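Local coordinates for protein chloride intracellular channel exc-4 (Caenorhabditis elegans, PDB 2YV9) that regulates the size of the growing lumen of the worm's excretory canal and may insert into membranes to form chloride channels, at residues Phe39-Glu42 and Phe43-Leu47; Ile101-Leu104 and Ala105-Asn109; Asn125-Arg128 and Asn129-Phe133; Ile157-His160 and Tyr161-Cys165. All coordinates share one frame; numbering follows the deposited sequence.

Contact 1: residues Phe39-Glu42 and Phe43-Leu47; sequences FCQE and FWMEL
Glu42 and Glu46, one helical turn apart, run side by side and point the same way, yet their carboxylates are turned almost at right angles, the planes 85° apart. Their nearest oxygens, Glu42 OE2 and Glu46 OE2, lie 4.0 Å from each other, a like-charge approach that Arg95 of the second subunit probably eases through its salt bridge to Glu42 OE2. Extension puts the Glu42 carboxylate there: CG stands anti to the backbone N (chi1 177°) and the chain continues straight. Beside it, Glu42 CG lies over one face of the Phe43 ring, while CD2 of that ring comes within 3.3 Å of Phe39 O. The same carbonyl accepts the Phe43 amide in a nearly straight hydrogen bond, one of four i to i+4 bonds that hold these turns. All of it belongs to helix 38-52, the crossover helix of a right-handed beta-alpha-beta unit between strands 19-25 and 57-63 in the thioredoxin-like N-terminal domain of the GST fold; this stretch is also predicted to span the membrane after insertion. An alanine in place of Phe43 would probably open a gap against Asn94 and Ile97 of helix 94-107 and leave Glu42 CG without the ring face beneath it. On another side of the helix, Gln41 and Met45 meet at a slant, Gln41 NE2 standing 4.2 Å from Met45 SD. That amide nitrogen is hydrogen-bonded to Ser237, and the Met45 side chain reaches Cys193 of helix 190-210.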
loop_
_atom_site.group_PDB
_atom_site.type_symbol
_atom_site.label_atom_id
_atom_site.label_comp_id
_atom_site.label_asym_id
_atom_site.label_seq_id
_atom_site.Cartn_x
_atom_site.Cartn_y
_atom_site.Cartn_z
ATOM N N PHE A 39 -8.839 0.725 1.289
ATOM C CA PHE A 39 -7.998 0.705 0.058
ATOM C C PHE A 39 -8.515 -0.357 -0.911
ATOM O O PHE A 39 -8.517 -0.159 -2.103
ATOM C CB PHE A 39 -6.551 0.551 0.448
ATOM C CG PHE A 39 -6.133 1.609 1.379
ATOM C CD1 PHE A 39 -6.016 2.916 0.929
ATOM C CD2 PHE A 39 -6.047 1.376 2.725
ATOM C CE1 PHE A 39 -5.667 3.949 1.821
ATOM C CE2 PHE A 39 -5.733 2.421 3.595
ATOM C CZ PHE A 39 -5.530 3.687 3.132
ATOM N N CYS A 40 -8.997 -1.479 -0.371
ATOM C CA CYS A 40 -9.609 -2.495 -1.232
ATOM C C CYS A 40 -10.862 -1.935 -1.936
ATOM O O CYS A 40 -11.102 -2.169 -3.127
ATOM C CB CYS A 40 -10.017 -3.689 -0.422
ATOM S SG CYS A 40 -8.542 -4.700 0.148
ATOM N N GLN A 41 -11.691 -1.247 -1.165
ATOM C CA GLN A 41 -12.910 -0.676 -1.795
ATOM C C GLN A 41 -12.570 0.424 -2.823
ATOM O O GLN A 41 -13.194 0.528 -3.866
ATOM C CB GLN A 41 -13.923 -0.130 -0.845
ATOM C CG GLN A 41 -15.238 -0.024 -1.571
ATOM C CD GLN A 41 -16.482 0.375 -0.752
ATOM O OE1 GLN A 41 -16.439 0.613 0.466
ATOM N NE2 GLN A 41 -17.620 0.478 -1.459
ATOM N N GLU A 42 -11.588 1.257 -2.527
ATOM C CA GLU A 42 -11.137 2.289 -3.477
ATOM C C GLU A 42 -10.792 1.625 -4.835
ATOM O O GLU A 42 -11.310 2.031 -5.868
ATOM C CB GLU A 42 -9.893 2.972 -2.928
ATOM C CG GLU A 42 -9.267 4.018 -3.841
ATOM C CD GLU A 42 -8.111 4.782 -3.221
ATOM O OE1 GLU A 42 -7.670 4.450 -2.091
ATOM O OE2 GLU A 42 -7.601 5.696 -3.902
ATOM N N PHE A 43 -9.889 0.646 -4.855
ATOM C CA PHE A 43 -9.483 0.059 -6.118
ATOM C C PHE A 43 -10.576 -0.766 -6.765
ATOM O O PHE A 43 -10.682 -0.815 -8.013
ATOM C CB PHE A 43 -8.180 -0.722 -6.027
ATOM C CG PHE A 43 -7.038 0.131 -5.636
ATOM C CD1 PHE A 43 -6.753 1.281 -6.347
ATOM C CD2 PHE A 43 -6.266 -0.159 -4.540
ATOM C CE1 PHE A 43 -5.716 2.098 -5.969
ATOM C CE2 PHE A 43 -5.214 0.664 -4.184
ATOM C CZ PHE A 43 -4.948 1.779 -4.869
ATOM N N TRP A 44 -11.398 -1.416 -5.951
ATOM C CA TRP A 44 -12.518 -2.181 -6.513
ATOM C C TRP A 44 -13.446 -1.214 -7.223
ATOM O O TRP A 44 -13.821 -1.461 -8.397
ATOM C CB TRP A 44 -13.229 -2.971 -5.438
ATOM C CG TRP A 44 -14.268 -3.987 -5.892
ATOM C CD1 TRP A 44 -14.871 -4.129 -7.125
ATOM C CD2 TRP A 44 -14.848 -4.969 -5.042
ATOM N NE1 TRP A 44 -15.764 -5.199 -7.081
ATOM C CE2 TRP A 44 -15.748 -5.730 -5.808
ATOM C CE3 TRP A 44 -14.632 -5.325 -3.697
ATOM C CZ2 TRP A 44 -16.501 -6.756 -5.257
ATOM C CZ3 TRP A 44 -15.343 -6.376 -3.159
ATOM C CH2 TRP A 44 -16.284 -7.078 -3.935
ATOM N N MET A 45 -13.752 -0.063 -6.590
ATOM C CA MET A 45 -14.588 0.896 -7.319
ATOM C C MET A 45 -13.973 1.328 -8.652
ATOM O O MET A 45 -14.665 1.423 -9.700
ATOM C CB MET A 45 -14.843 2.145 -6.479
ATOM C CG MET A 45 -15.733 1.882 -5.273
ATOM S SD MET A 45 -16.213 3.245 -4.230
ATOM C CE MET A 45 -16.987 4.313 -5.414
ATOM N N GLU A 46 -12.678 1.582 -8.652
ATOM C CA GLU A 46 -11.998 1.965 -9.901
ATOM C C GLU A 46 -12.066 0.826 -10.946
ATOM O O GLU A 46 -12.361 1.038 -12.148
ATOM C CB GLU A 46 -10.576 2.379 -9.591
ATOM C CG GLU A 46 -10.479 3.689 -8.785
ATOM C CD GLU A 46 -9.075 4.030 -8.325
ATOM O OE1 GLU A 46 -8.126 3.275 -8.662
ATOM O OE2 GLU A 46 -8.937 5.054 -7.652
ATOM N N LEU A 47 -11.728 -0.378 -10.529
ATOM C CA LEU A 47 -11.870 -1.532 -11.434
ATOM C C LEU A 47 -13.296 -1.699 -11.971
ATOM O O LEU A 47 -13.466 -2.028 -13.156
ATOM C CB LEU A 47 -11.396 -2.810 -10.761
ATOM C CG LEU A 47 -9.859 -2.780 -10.611
ATOM C CD1 LEU A 47 -9.386 -3.961 -9.701
ATOM C CD2 LEU A 47 -9.100 -2.851 -11.879
#

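Contact 2: residues Ile101-Leu104 and Ala105-Asn109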
loop_
_atom_site.group_PDB
_atom_site.type_symbol
_atom_site.label_atom_id
_atom_site.label_comp_id
_atom_site.label_asym_id
_atom_site.label_seq_id
_atom_site.Cartn_x
_atom_site.Cartn_y
_atom_site.Cartn_z
ATOM N N ILE A 101 -4.153 1.031 -13.133
ATOM C CA ILE A 101 -5.542 1.465 -13.392
ATOM C C ILE A 101 -5.523 2.839 -14.063
ATOM O O ILE A 101 -6.302 3.086 -14.987
ATOM C CB ILE A 101 -6.404 1.435 -12.107
ATOM C CG1 ILE A 101 -6.369 0.047 -11.449
ATOM C CG2 ILE A 101 -7.858 1.886 -12.420
ATOM C CD1 ILE A 101 -6.990 0.061 -10.031
ATOM N N PHE A 102 -4.632 3.729 -13.631
ATOM C CA PHE A 102 -4.461 5.067 -14.204
ATOM C C PHE A 102 -4.097 4.950 -15.683
ATOM O O PHE A 102 -4.622 5.723 -16.520
ATOM C CB PHE A 102 -3.318 5.776 -13.479
ATOM C CG PHE A 102 -3.000 7.153 -14.009
ATOM C CD1 PHE A 102 -3.490 8.267 -13.360
ATOM C CD2 PHE A 102 -2.179 7.326 -15.100
ATOM C CE1 PHE A 102 -3.193 9.551 -13.812
ATOM C CE2 PHE A 102 -1.904 8.598 -15.575
ATOM C CZ PHE A 102 -2.402 9.706 -14.905
ATOM N N HIS A 103 -3.208 4.011 -15.994
ATOM C CA HIS A 103 -2.720 3.812 -17.365
ATOM C C HIS A 103 -3.883 3.421 -18.244
ATOM O O HIS A 103 -4.102 4.035 -19.312
ATOM C CB HIS A 103 -1.629 2.734 -17.441
ATOM C CG HIS A 103 -1.098 2.535 -18.823
ATOM N ND1 HIS A 103 -1.731 1.734 -19.753
ATOM C CD2 HIS A 103 -0.036 3.085 -19.455
ATOM C CE1 HIS A 103 -1.059 1.780 -20.892
ATOM N NE2 HIS A 103 -0.032 2.597 -20.741
ATOM N N LEU A 104 -4.605 2.389 -17.823
ATOM C CA LEU A 104 -5.745 1.855 -18.551
ATOM C C LEU A 104 -6.841 2.926 -18.725
ATOM O O LEU A 104 -7.408 3.041 -19.819
ATOM C CB LEU A 104 -6.369 0.641 -17.862
ATOM C CG LEU A 104 -5.628 -0.691 -18.051
ATOM C CD1 LEU A 104 -6.149 -1.787 -17.135
ATOM C CD2 LEU A 104 -5.706 -1.179 -19.537
ATOM N N ALA A 105 -7.182 3.648 -17.661
ATOM C CA ALA A 105 -8.160 4.765 -17.751
ATOM C C ALA A 105 -7.745 5.750 -18.876
ATOM O O ALA A 105 -8.603 6.216 -19.661
ATOM C CB ALA A 105 -8.303 5.510 -16.381
ATOM N N LYS A 106 -6.460 6.129 -18.908
ATOM C CA LYS A 106 -5.948 7.097 -19.892
ATOM C C LYS A 106 -6.081 6.513 -21.279
ATOM O O LYS A 106 -6.546 7.196 -22.226
ATOM C CB LYS A 106 -4.501 7.456 -19.588
ATOM C CG LYS A 106 -3.886 8.558 -20.503
ATOM C CD LYS A 106 -4.322 9.951 -20.074
ATOM C CE LYS A 106 -3.820 11.045 -21.020
ATOM N NZ LYS A 106 -3.728 12.370 -20.331
ATOM N N GLU A 107 -5.673 5.255 -21.409
ATOM C CA GLU A 107 -5.569 4.592 -22.701
ATOM C C GLU A 107 -6.932 4.525 -23.362
ATOM O O GLU A 107 -7.050 4.604 -24.600
ATOM C CB GLU A 107 -5.026 3.198 -22.501
ATOM C CG GLU A 107 -4.764 2.441 -23.775
ATOM C CD GLU A 107 -4.296 1.047 -23.494
ATOM O OE1 GLU A 107 -3.797 0.816 -22.368
ATOM O OE2 GLU A 107 -4.447 0.192 -24.387
ATOM N N PHE A 108 -7.960 4.396 -22.536
ATOM C CA PHE A 108 -9.335 4.317 -23.035
ATOM C C PHE A 108 -10.181 5.592 -22.795
ATOM O O PHE A 108 -11.424 5.537 -22.819
ATOM C CB PHE A 108 -10.017 3.058 -22.521
ATOM C CG PHE A 108 -9.422 1.803 -23.069
ATOM C CD1 PHE A 108 -9.708 1.397 -24.360
ATOM C CD2 PHE A 108 -8.542 1.042 -22.315
ATOM C CE1 PHE A 108 -9.147 0.226 -24.877
ATOM C CE2 PHE A 108 -7.984 -0.112 -22.822
ATOM C CZ PHE A 108 -8.284 -0.514 -24.121
ATOM N N ASN A 109 -9.522 6.723 -22.600
ATOM C CA ASN A 109 -10.206 8.023 -22.496
ATOM C C ASN A 109 -11.217 8.134 -21.355
ATOM O O ASN A 109 -12.238 8.821 -21.501
ATOM C CB ASN A 109 -10.914 8.348 -23.854
ATOM C CG ASN A 109 -11.205 9.820 -24.036
ATOM O OD1 ASN A 109 -12.127 10.201 -24.816
ATOM N ND2 ASN A 109 -10.436 10.677 -23.374
#
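Ile101 opens the run by accepting the amide of Ala105 at its carbonyl, and Ala105 CB rests 3.4 Å from Ile101 O. The Ile101 side chain turns from here toward helix 38-52, where Phe43 and Leu47 receive it. Phe102 follows with a backbone bond to Lys106, its ring on the surface and meeting that of Phe113. At His103 the carbonyl takes the amide of Glu107, and the two side chains cross at a slant, Glu107 OE1 coming to the edge of the imidazole, near its plane, 3.3 Å from His103 CE1. The ring and the carboxylate are turned 77° apart, and the angle at ND1 is poor, so the oxygen rests against the ring edge near CE1 and ND1 without a hydrogen bond. With CG anti to the backbone N, chi1 -179°, the His103 ring extends to where the outstretched Glu107 carboxylate can reach its edge. Leu104 comes last. Its CD2 lies 4.1 Å from Phe108 CE2, the two side chains alongside each other and pointing the same way, while Leu104 O accepts the Phe108 amide and also faces the edge of that ring, 3.4 Å from Phe108 CD2. At Phe108 the chain leaves helical geometry, and Asn109, with a positive phi, bonds back from its N to Lys106 O, while Val110 N reaches Ala105 O. These paired bonds define a Schellman motif, which terminates helix 94-107.

Contact 3: residues Asn125-Arg128 and Asn129-Phe133; sequences NLYR and NFKLF
Tyr127 packs against two residues of the following turn, and here the contact is tight. Its CE1 meets Phe130 CD2 at 3.5 Å, the two rings oblique with planes 32° apart. Lys131 crosses Tyr127 at about a right angle and sets CG over one face of the phenol ring, toward the rim: CG stands 4.2 Å from the ring centroid in a CH-pi contact, while CD and CE pass beyond the rim, Lys131 CD 3.7 Å from Tyr127 CE2. A bend at chi3 (-72°) brings Lys131 CE back to within 3.7 Å of Tyr127 CD2. The phenol is anchored beyond the turn, its OH hydrogen-bonded to Tyr248 and its ring in a cation-pi contact with Arg198. With an alanine at Tyr127, Lys131 CG would probably lose the ring face under it and the Tyr248 hydroxyl a partner. The segment lies in helix 117-140, part of the all-helical C-terminal half of the GST fold, and ordinary helical backbone bonds run through it, the Lys131 amide reaching Tyr127 O at 2.9 Å. Leu126 and Phe130 face inward to helix 190-210, both touching Ile202. Packing between the turns is thinner toward Arg128 and Leu132. There Leu132, on the surface, brings CD1 only to 4.4 Å from Arg128 CG, while its CG sits 3.3 Å from Arg128 O. The guanidinium of Arg128 is drawn into charge pairing instead, forming salt bridges with Glu124 and with Glu88 of the second subunit.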
loop_
_atom_site.group_PDB
_atom_site.type_symbol
_atom_site.label_atom_id
_atom_site.label_comp_id
_atom_site.label_asym_id
_atom_site.label_seq_id
_atom_site.Cartn_x
_atom_site.Cartn_y
_atom_site.Cartn_z
ATOM N N ASN A 125 -8.839 15.202 6.210
ATOM C CA ASN A 125 -9.148 15.896 7.446
ATOM C C ASN A 125 -10.405 15.272 8.082
ATOM O O ASN A 125 -10.507 15.106 9.317
ATOM C CB ASN A 125 -9.347 17.392 7.206
ATOM C CG ASN A 125 -9.111 18.237 8.465
ATOM O OD1 ASN A 125 -9.179 17.765 9.581
ATOM N ND2 ASN A 125 -8.819 19.514 8.253
ATOM N N LEU A 126 -11.371 14.914 7.227
ATOM C CA LEU A 126 -12.598 14.272 7.735
ATOM C C LEU A 126 -12.232 12.961 8.450
ATOM O O LEU A 126 -12.639 12.710 9.614
ATOM C CB LEU A 126 -13.529 13.976 6.575
ATOM C CG LEU A 126 -14.720 13.092 6.926
ATOM C CD1 LEU A 126 -15.643 13.779 7.946
ATOM C CD2 LEU A 126 -15.428 12.622 5.584
ATOM N N TYR A 127 -11.507 12.096 7.746
ATOM C CA TYR A 127 -11.297 10.731 8.313
ATOM C C TYR A 127 -10.363 10.762 9.507
ATOM O O TYR A 127 -10.530 9.995 10.446
ATOM C CB TYR A 127 -10.821 9.744 7.261
ATOM C CG TYR A 127 -11.010 8.323 7.640
ATOM C CD1 TYR A 127 -12.256 7.795 7.833
ATOM C CD2 TYR A 127 -9.924 7.509 7.735
ATOM C CE1 TYR A 127 -12.402 6.456 8.200
ATOM C CE2 TYR A 127 -10.034 6.188 8.088
ATOM C CZ TYR A 127 -11.257 5.667 8.310
ATOM O OH TYR A 127 -11.255 4.325 8.672
ATOM N N ARG A 128 -9.401 11.676 9.482
ATOM C CA ARG A 128 -8.507 11.892 10.647
ATOM C C ARG A 128 -9.324 12.268 11.899
ATOM O O ARG A 128 -9.135 11.712 13.012
ATOM C CB ARG A 128 -7.546 12.979 10.293
ATOM C CG ARG A 128 -6.713 13.594 11.413
ATOM C CD ARG A 128 -5.871 14.651 10.720
ATOM N NE ARG A 128 -5.927 15.929 11.364
ATOM C CZ ARG A 128 -5.800 17.101 10.751
ATOM N NH1 ARG A 128 -5.604 17.243 9.419
ATOM N NH2 ARG A 128 -5.845 18.194 11.519
ATOM N N ASN A 129 -10.248 13.203 11.758
ATOM C CA ASN A 129 -11.036 13.567 12.928
ATOM C C ASN A 129 -12.002 12.456 13.388
ATOM O O ASN A 129 -12.251 12.289 14.581
ATOM C CB ASN A 129 -11.759 14.881 12.726
ATOM C CG ASN A 129 -10.823 16.056 12.866
ATOM O OD1 ASN A 129 -10.646 16.829 11.942
ATOM N ND2 ASN A 129 -10.251 16.210 14.029
ATOM N N PHE A 130 -12.547 11.713 12.429
ATOM C CA PHE A 130 -13.385 10.545 12.742
ATOM C C PHE A 130 -12.570 9.561 13.594
ATOM O O PHE A 130 -13.042 9.105 14.614
ATOM C CB PHE A 130 -13.858 9.857 11.465
ATOM C CG PHE A 130 -14.532 8.520 11.685
ATOM C CD1 PHE A 130 -15.752 8.406 12.335
ATOM C CD2 PHE A 130 -13.924 7.385 11.197
ATOM C CE1 PHE A 130 -16.354 7.138 12.483
ATOM C CE2 PHE A 130 -14.527 6.129 11.356
ATOM C CZ PHE A 130 -15.733 6.030 11.985
ATOM N N LYS A 131 -11.362 9.231 13.139
ATOM C CA LYS A 131 -10.530 8.235 13.872
ATOM C C LYS A 131 -10.239 8.727 15.294
ATOM O O LYS A 131 -10.275 7.941 16.290
ATOM C CB LYS A 131 -9.244 8.006 13.097
ATOM C CG LYS A 131 -9.477 7.142 11.824
ATOM C CD LYS A 131 -8.149 6.784 11.166
ATOM C CE LYS A 131 -7.499 7.985 10.491
ATOM N NZ LYS A 131 -6.188 7.601 9.820
ATOM N N LEU A 132 -9.903 10.018 15.424
ATOM C CA LEU A 132 -9.686 10.590 16.776
ATOM C C LEU A 132 -10.915 10.424 17.668
ATOM O O LEU A 132 -10.795 10.022 18.852
ATOM C CB LEU A 132 -9.286 12.051 16.733
ATOM C CG LEU A 132 -7.916 12.238 16.069
ATOM C CD1 LEU A 132 -7.649 13.734 15.731
ATOM C CD2 LEU A 132 -6.798 11.696 16.958
ATOM N N PHE A 133 -12.094 10.709 17.141
ATOM C CA PHE A 133 -13.318 10.644 17.927
ATOM C C PHE A 133 -13.640 9.177 18.279
ATOM O O PHE A 133 -14.002 8.826 19.425
ATOM C CB PHE A 133 -14.510 11.232 17.176
ATOM C CG PHE A 133 -15.781 11.208 17.967
ATOM C CD1 PHE A 133 -15.815 11.673 19.268
ATOM C CD2 PHE A 133 -16.972 10.691 17.429
ATOM C CE1 PHE A 133 -16.997 11.620 20.006
ATOM C CE2 PHE A 133 -18.124 10.625 18.156
ATOM C CZ PHE A 133 -18.153 11.077 19.444
#

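Contact 4: residues Ile157-His160 and Tyr161-Cys165; sequences IKVH and YNRVC
Tyr161 is met at its ring edge by the ammonium of Lys158, Lys158 NZ lying 4.0 Å from Tyr161 CD2 and near the ring plane. Over one face of the same ring sits Cys165 SG, a turn further on and offset toward the rim. Asn162 comes next and makes the one side-chain hydrogen bond between the two segments: Lys158 NZ donates to Asn162 OD1 at 2.8 Å, in the carbonyl plane and on a lone pair, with a C=O...N angle of 123°. Lys158 reaches it by running extended as far as CE and then bending at chi4 (-64°), which folds the ammonium back over the turn. The backbone doubles the link, since Asn162 N bonds to Lys158 O, so this pair is gripped at both main chain and side chain. Arg163 then lies alongside Val159 and points the same way; its NE is 4.2 Å from Val159 CG2, a loose approach, while its CG packs 3.3 Å from Val159 O. Its amide bonds to that same carbonyl. Val164 follows, its amide on His160 O and its CG2 resting 3.2 Å from the same oxygen. The imidazole of His160 has Val159 CG1 over the centre of one face. Helix 155-178, which carries all of this, packs on helix 117-140 through Ile157 on Phe140, His160 on Ala136 and Arg163 on Asn129; elsewhere Tyr161 meets Phe212 edge-to-face and touches Val150, and Cys165 reaches Pro215.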
loop_
_atom_site.group_PDB
_atom_site.type_symbol
_atom_site.label_atom_id
_atom_site.label_comp_id
_atom_site.label_asym_id
_atom_site.label_seq_id
_atom_site.Cartn_x
_atom_site.Cartn_y
_atom_site.Cartn_z
ATOM N N ILE A 157 -13.344 15.246 24.673
ATOM C CA ILE A 157 -13.798 14.166 23.810
ATOM C C ILE A 157 -14.730 14.709 22.714
ATOM O O ILE A 157 -14.604 14.346 21.547
ATOM C CB ILE A 157 -14.466 13.080 24.611
ATOM C CG1 ILE A 157 -13.467 12.581 25.665
ATOM C CG2 ILE A 157 -14.899 11.884 23.720
ATOM C CD1 ILE A 157 -14.064 11.797 26.570
ATOM N N LYS A 158 -15.655 15.574 23.130
ATOM C CA LYS A 158 -16.653 16.083 22.181
ATOM C C LYS A 158 -16.051 16.930 21.066
ATOM O O LYS A 158 -16.585 16.934 19.921
ATOM C CB LYS A 158 -17.726 16.881 22.890
ATOM C CG LYS A 158 -18.958 17.078 21.977
ATOM C CD LYS A 158 -20.142 17.558 22.723
ATOM C CE LYS A 158 -21.340 17.696 21.818
ATOM N NZ LYS A 158 -21.160 18.731 20.748
ATOM N N VAL A 159 -14.916 17.583 21.318
ATOM C CA VAL A 159 -14.248 18.368 20.270
ATOM C C VAL A 159 -13.951 17.559 18.989
ATOM O O VAL A 159 -14.122 18.074 17.899
ATOM C CB VAL A 159 -12.963 19.131 20.754
ATOM C CG1 VAL A 159 -11.900 18.195 21.270
ATOM C CG2 VAL A 159 -12.388 20.009 19.610
ATOM N N HIS A 160 -13.624 16.267 19.117
ATOM C CA HIS A 160 -13.304 15.486 17.910
ATOM C C HIS A 160 -14.582 15.287 17.087
ATOM O O HIS A 160 -14.558 15.307 15.846
ATOM C CB HIS A 160 -12.756 14.120 18.311
ATOM C CG HIS A 160 -11.607 14.201 19.262
ATOM N ND1 HIS A 160 -10.430 14.840 18.945
ATOM C CD2 HIS A 160 -11.450 13.711 20.521
ATOM C CE1 HIS A 160 -9.588 14.715 19.961
ATOM N NE2 HIS A 160 -10.190 14.048 20.939
ATOM N N TYR A 161 -15.689 15.123 17.799
ATOM C CA TYR A 161 -16.991 14.965 17.154
ATOM C C TYR A 161 -17.360 16.262 16.444
ATOM O O TYR A 161 -17.879 16.243 15.361
ATOM C CB TYR A 161 -18.078 14.611 18.161
ATOM C CG TYR A 161 -19.507 14.811 17.639
ATOM C CD1 TYR A 161 -20.080 13.912 16.787
ATOM C CD2 TYR A 161 -20.219 15.955 17.976
ATOM C CE1 TYR A 161 -21.388 14.075 16.313
ATOM C CE2 TYR A 161 -21.495 16.145 17.534
ATOM C CZ TYR A 161 -22.085 15.228 16.682
ATOM O OH TYR A 161 -23.392 15.548 16.261
ATOM N N ASN A 162 -17.188 17.364 17.145
ATOM C CA ASN A 162 -17.518 18.673 16.532
ATOM C C ASN A 162 -16.680 18.918 15.284
ATOM O O ASN A 162 -17.229 19.428 14.266
ATOM C CB ASN A 162 -17.350 19.827 17.543
ATOM C CG ASN A 162 -18.283 19.694 18.738
ATOM O OD1 ASN A 162 -19.235 18.921 18.695
ATOM N ND2 ASN A 162 -18.002 20.449 19.819
ATOM N N ARG A 163 -15.392 18.524 15.315
ATOM C CA ARG A 163 -14.497 18.641 14.163
ATOM C C ARG A 163 -14.903 17.752 13.029
ATOM O O ARG A 163 -14.809 18.138 11.858
ATOM C CB ARG A 163 -13.038 18.421 14.520
ATOM C CG ARG A 163 -12.504 19.465 15.446
ATOM C CD ARG A 163 -10.996 19.662 15.265
ATOM N NE ARG A 163 -10.561 20.869 15.961
ATOM C CZ ARG A 163 -9.300 21.267 16.067
ATOM N NH1 ARG A 163 -8.297 20.579 15.510
ATOM N NH2 ARG A 163 -9.043 22.388 16.713
ATOM N N VAL A 164 -15.377 16.544 13.355
ATOM C CA VAL A 164 -16.018 15.711 12.332
ATOM C C VAL A 164 -17.169 16.458 11.668
ATOM O O VAL A 164 -17.247 16.541 10.459
ATOM C CB VAL A 164 -16.484 14.312 12.881
ATOM C CG1 VAL A 164 -17.328 13.536 11.873
ATOM C CG2 VAL A 164 -15.209 13.482 13.298
ATOM N N CYS A 165 -18.087 16.996 12.465
ATOM C CA CYS A 165 -19.237 17.696 11.918
ATOM C C CYS A 165 -18.815 18.921 11.075
ATOM O O CYS A 165 -19.360 19.170 10.002
ATOM C CB CYS A 165 -20.147 18.128 13.028
ATOM S SG CYS A 165 -20.994 16.711 13.767
#

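How the contacts relate
All four contacts are local, between neighbouring turns of one helix, but their surroundings set their chemistry. Contact 1 is buried near the centre of the chain, whereas contacts 2, 3 and 4 are partly buried and contact 2 ends its helix at the surface. Contacts 1 and 2 join within the N-terminal domain, where Ile101 CD1 lies 3.9 Å from Phe43 CD1. Contacts 3 and 4, with centres about 9 Å apart, pair successive helices, Val164 CG2 resting 3.3 Å from Phe130 N. Contacts 1 and 3 both send a charged side chain to the second subunit, an acid in one and an arginine in the other; contact 4 instead binds lysine to asparagine within its own helix.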